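NAD-dependent aldehyde dehydrogenase (Sinorhizobium meliloti, PDB 3U4J) probably oxidises an aldehyde to the corresponding acid with NAD or NADP as electron acceptor. Local coordinates at residues A[191-196]-A[233-238]. Residues are numbered along the deposited sequence; the frame is centred on the assembly and turned at random.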
ATOM      1  N   THR A 191      21.451  -1.108  12.875  1.00  8.48           N
ATOM      2  CA  THR A 191      22.449  -0.334  13.610  1.00  9.08           C
ATOM      3  C   THR A 191      23.404   0.166  12.548  1.00  9.13           C
ATOM      4  O   THR A 191      23.480  -0.419  11.458  1.00  9.63           O
ATOM      5  CB  THR A 191      23.211  -1.212  14.628  1.00  8.22           C
ATOM      6  OG1 THR A 191      23.823  -2.322  13.943  1.00  8.72           O
ATOM      7  CG2 THR A 191      22.243  -1.748  15.645  1.00 10.08           C
ATOM      8  N   VAL A 192      24.118   1.250  12.839  1.00  9.10           N
ATOM      9  CA  VAL A 192      24.877   1.912  11.787  1.00  8.66           C
ATOM     10  C   VAL A 192      26.280   2.346  12.209  1.00  8.44           C
ATOM     11  O   VAL A 192      26.540   2.608  13.393  1.00  8.18           O
ATOM     12  CB  VAL A 192      24.128   3.168  11.232  1.00  8.87           C
ATOM     13  CG1 VAL A 192      22.726   2.809  10.781  1.00  7.76           C
ATOM     14  CG2 VAL A 192      24.125   4.327  12.235  1.00  8.14           C
ATOM     15  N   VAL A 193      27.164   2.432  11.223  1.00  7.68           N
ATOM     16  CA  VAL A 193      28.415   3.134  11.381  1.00  7.58           C
ATOM     17  C   VAL A 193      28.427   4.242  10.348  1.00  7.39           C
ATOM     18  O   VAL A 193      28.363   3.982   9.135  1.00  7.80           O
ATOM     19  CB  VAL A 193      29.663   2.196  11.205  1.00  8.13           C
ATOM     20  CG1 VAL A 193      30.955   2.986  11.330  1.00  7.18           C
ATOM     21  CG2 VAL A 193      29.639   1.059  12.257  1.00  9.64           C
ATOM     22  N   LEU A 194      28.498   5.470  10.843  1.00  7.10           N
ATOM     23  CA  LEU A 194      28.443   6.671  10.021  1.00  8.51           C
ATOM     24  C   LEU A 194      29.860   7.162   9.801  1.00  9.32           C
ATOM     25  O   LEU A 194      30.592   7.376  10.770  1.00 10.10           O
ATOM     26  CB  LEU A 194      27.637   7.785  10.731  1.00  8.39           C
ATOM     27  CG  LEU A 194      27.509   9.167  10.051  1.00  9.90           C
ATOM     28  CD1 LEU A 194      26.874   9.023   8.686  1.00  9.65           C
ATOM     29  CD2 LEU A 194      26.706  10.152  10.884  1.00  8.74           C
ATOM     30  N   LYS A 195      30.228   7.342   8.529  1.00  9.09           N
ATOM     31  CA  LYS A 195      31.517   7.898   8.141  1.00 10.10           C
ATOM     32  C   LYS A 195      31.350   9.211   7.350  1.00  9.61           C
ATOM     33  O   LYS A 195      31.050   9.175   6.151  1.00 10.78           O
ATOM     34  CB  LYS A 195      32.271   6.873   7.297  1.00  9.36           C
ATOM     35  CG  LYS A 195      33.779   7.086   7.298  1.00 13.22           C
ATOM     36  CD  LYS A 195      34.201   7.986   6.229  1.00 16.59           C
ATOM     37  CE  LYS A 195      35.548   8.606   6.592  1.00 16.68           C
ATOM     38  NZ  LYS A 195      35.715   9.752   5.677  1.00 14.51           N
ATOM     39  N   PRO A 196      31.488  10.370   8.013  1.00 10.24           N
ATOM     40  CA  PRO A 196      31.346  11.611   7.239  1.00  9.47           C
ATOM     41  C   PRO A 196      32.665  12.001   6.569  1.00 10.16           C
ATOM     42  O   PRO A 196      33.713  11.370   6.814  1.00  9.23           O
ATOM     43  CB  PRO A 196      30.947  12.633   8.287  1.00 10.18           C
ATOM     44  CG  PRO A 196      31.598  12.113   9.565  1.00 10.86           C
ATOM     45  CD  PRO A 196      31.662  10.626   9.458  1.00  9.69           C
ATOM     46  N   GLN A 233      36.963   1.285   2.271  1.00 16.49           N
ATOM     47  CA  GLN A 233      37.303  -0.127   2.015  1.00 18.16           C
ATOM     48  C   GLN A 233      36.834  -1.061   3.127  1.00 17.09           C
ATOM     49  O   GLN A 233      36.275  -2.115   2.847  1.00 16.55           O
ATOM     50  CB  GLN A 233      38.808  -0.322   1.779  1.00 18.84           C
ATOM     51  CG  GLN A 233      39.290   0.242   0.458  1.00 25.69           C
ATOM     52  CD  GLN A 233      40.584  -0.381  -0.054  1.00 33.10           C
ATOM     53  OE1 GLN A 233      41.553  -0.594   0.704  1.00 36.41           O
ATOM     54  NE2 GLN A 233      40.619  -0.656  -1.362  1.00 34.37           N
ATOM     55  N   VAL A 234      37.051  -0.682   4.384  1.00 16.76           N
ATOM     56  CA  VAL A 234      36.620  -1.542   5.487  1.00 15.55           C
ATOM     57  C   VAL A 234      35.105  -1.748   5.466  1.00 15.20           C
ATOM     58  O   VAL A 234      34.647  -2.882   5.517  1.00 15.28           O
ATOM     59  CB  VAL A 234      37.081  -1.040   6.863  1.00 16.17           C
ATOM     60  CG1 VAL A 234      36.366  -1.828   8.006  1.00 15.87           C
ATOM     61  CG2 VAL A 234      38.602  -1.164   6.978  1.00 16.53           C
ATOM     62  N   LEU A 235      34.338  -0.661   5.370  1.00 14.37           N
ATOM     63  CA  LEU A 235      32.865  -0.779   5.338  1.00 13.54           C
ATOM     64  C   LEU A 235      32.376  -1.631   4.163  1.00 14.18           C
ATOM     65  O   LEU A 235      31.458  -2.442   4.318  1.00 13.17           O
ATOM     66  CB  LEU A 235      32.190   0.595   5.353  1.00 13.37           C
ATOM     67  CG  LEU A 235      32.363   1.343   6.688  1.00 11.61           C
ATOM     68  CD1 LEU A 235      31.821   2.762   6.574  1.00 12.02           C
ATOM     69  CD2 LEU A 235      31.705   0.582   7.858  1.00 11.71           C
ATOM     70  N   ALA A 236      33.033  -1.496   3.006  1.00 14.15           N
ATOM     71  CA  ALA A 236      32.613  -2.263   1.839  1.00 14.81           C
ATOM     72  C   ALA A 236      33.110  -3.724   1.815  1.00 16.16           C
ATOM     73  O   ALA A 236      32.490  -4.592   1.153  1.00 15.66           O
ATOM     74  CB  ALA A 236      32.979  -1.511   0.561  1.00 15.16           C
ATOM     75  N   GLU A 237      34.199  -4.024   2.535  1.00 16.37           N
ATOM     76  CA  GLU A 237      34.636  -5.436   2.597  1.00 18.08           C
ATOM     77  C   GLU A 237      34.350  -6.214   3.891  1.00 17.64           C
ATOM     78  O   GLU A 237      34.306  -7.440   3.856  1.00 17.88           O
ATOM     79  CB  GLU A 237      36.074  -5.649   2.070  1.00 18.93           C
ATOM     80  CG  GLU A 237      37.088  -4.622   2.504  1.00 23.33           C
ATOM     81  CD  GLU A 237      38.459  -4.746   1.792  1.00 27.80           C
ATOM     82  OE1 GLU A 237      38.556  -4.484   0.565  1.00 30.16           O
ATOM     83  OE2 GLU A 237      39.445  -5.067   2.492  1.00 26.81           O
ATOM     84  N   ASP A 238      34.100  -5.537   5.013  1.00 17.18           N
ATOM     85  CA  ASP A 238      33.987  -6.258   6.280  1.00 18.20           C
ATOM     86  C   ASP A 238      32.795  -7.239   6.268  1.00 17.88           C
ATOM     87  O   ASP A 238      31.688  -6.840   5.942  1.00 18.61           O
ATOM     88  CB  ASP A 238      33.869  -5.276   7.458  1.00 18.80           C
ATOM     89  CG  ASP A 238      34.049  -5.951   8.805  1.00 19.61           C
ATOM     90  OD1 ASP A 238      35.033  -5.620   9.477  1.00 25.43           O
ATOM     91  OD2 ASP A 238      33.244  -6.814   9.204  1.00 19.92           O
TER
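L235 of helix 231-237 points at strand 191-195 and meets V193 and K195 with its two methyl groups. CB is the first step away from the helix and makes no close approach to the strand. CG stands anti to the carbonyl carbon (chi1 -68°), and the branch at its end extends toward the sheet. One methyl, L235 CD1, lies 4.2 Å from K195 CB. The other, L235 CD2, lies 4.2 Å from V193 CB and 4.3 Å from V193 CG1. The leucine fork thus spans two alternate strand residues that point to the same face. No hydrogen bond joins the segments, and the touching residues are all buried. I168 also touches L235, and V224 touches V193.

Only the base of K195 takes part in this apolar contact. Its chain bends at chi2 (-89°) and carries the amine away from the leucine. K195 NZ donates to P196 O over 2.8 Å, tilted 31° from the carbonyl plane. It also bonds G226 O and, weakly, Y227 O. These carbonyl oxygens tether the buried amine at the end of the strand, probably easing the cost of burying its charge.

Helix 231-237 follows strand 221-223 and precedes strand 243-247. Strands 191-195 and 153-168 lie between those two in the parallel part of the sheet. The connection therefore crosses over the sheet, and L235 packs against strand 191-195 on the way. This is a beta-alpha-beta crossover, consistent with the Rossmann-type dinucleotide-binding fold of aldehyde dehydrogenases.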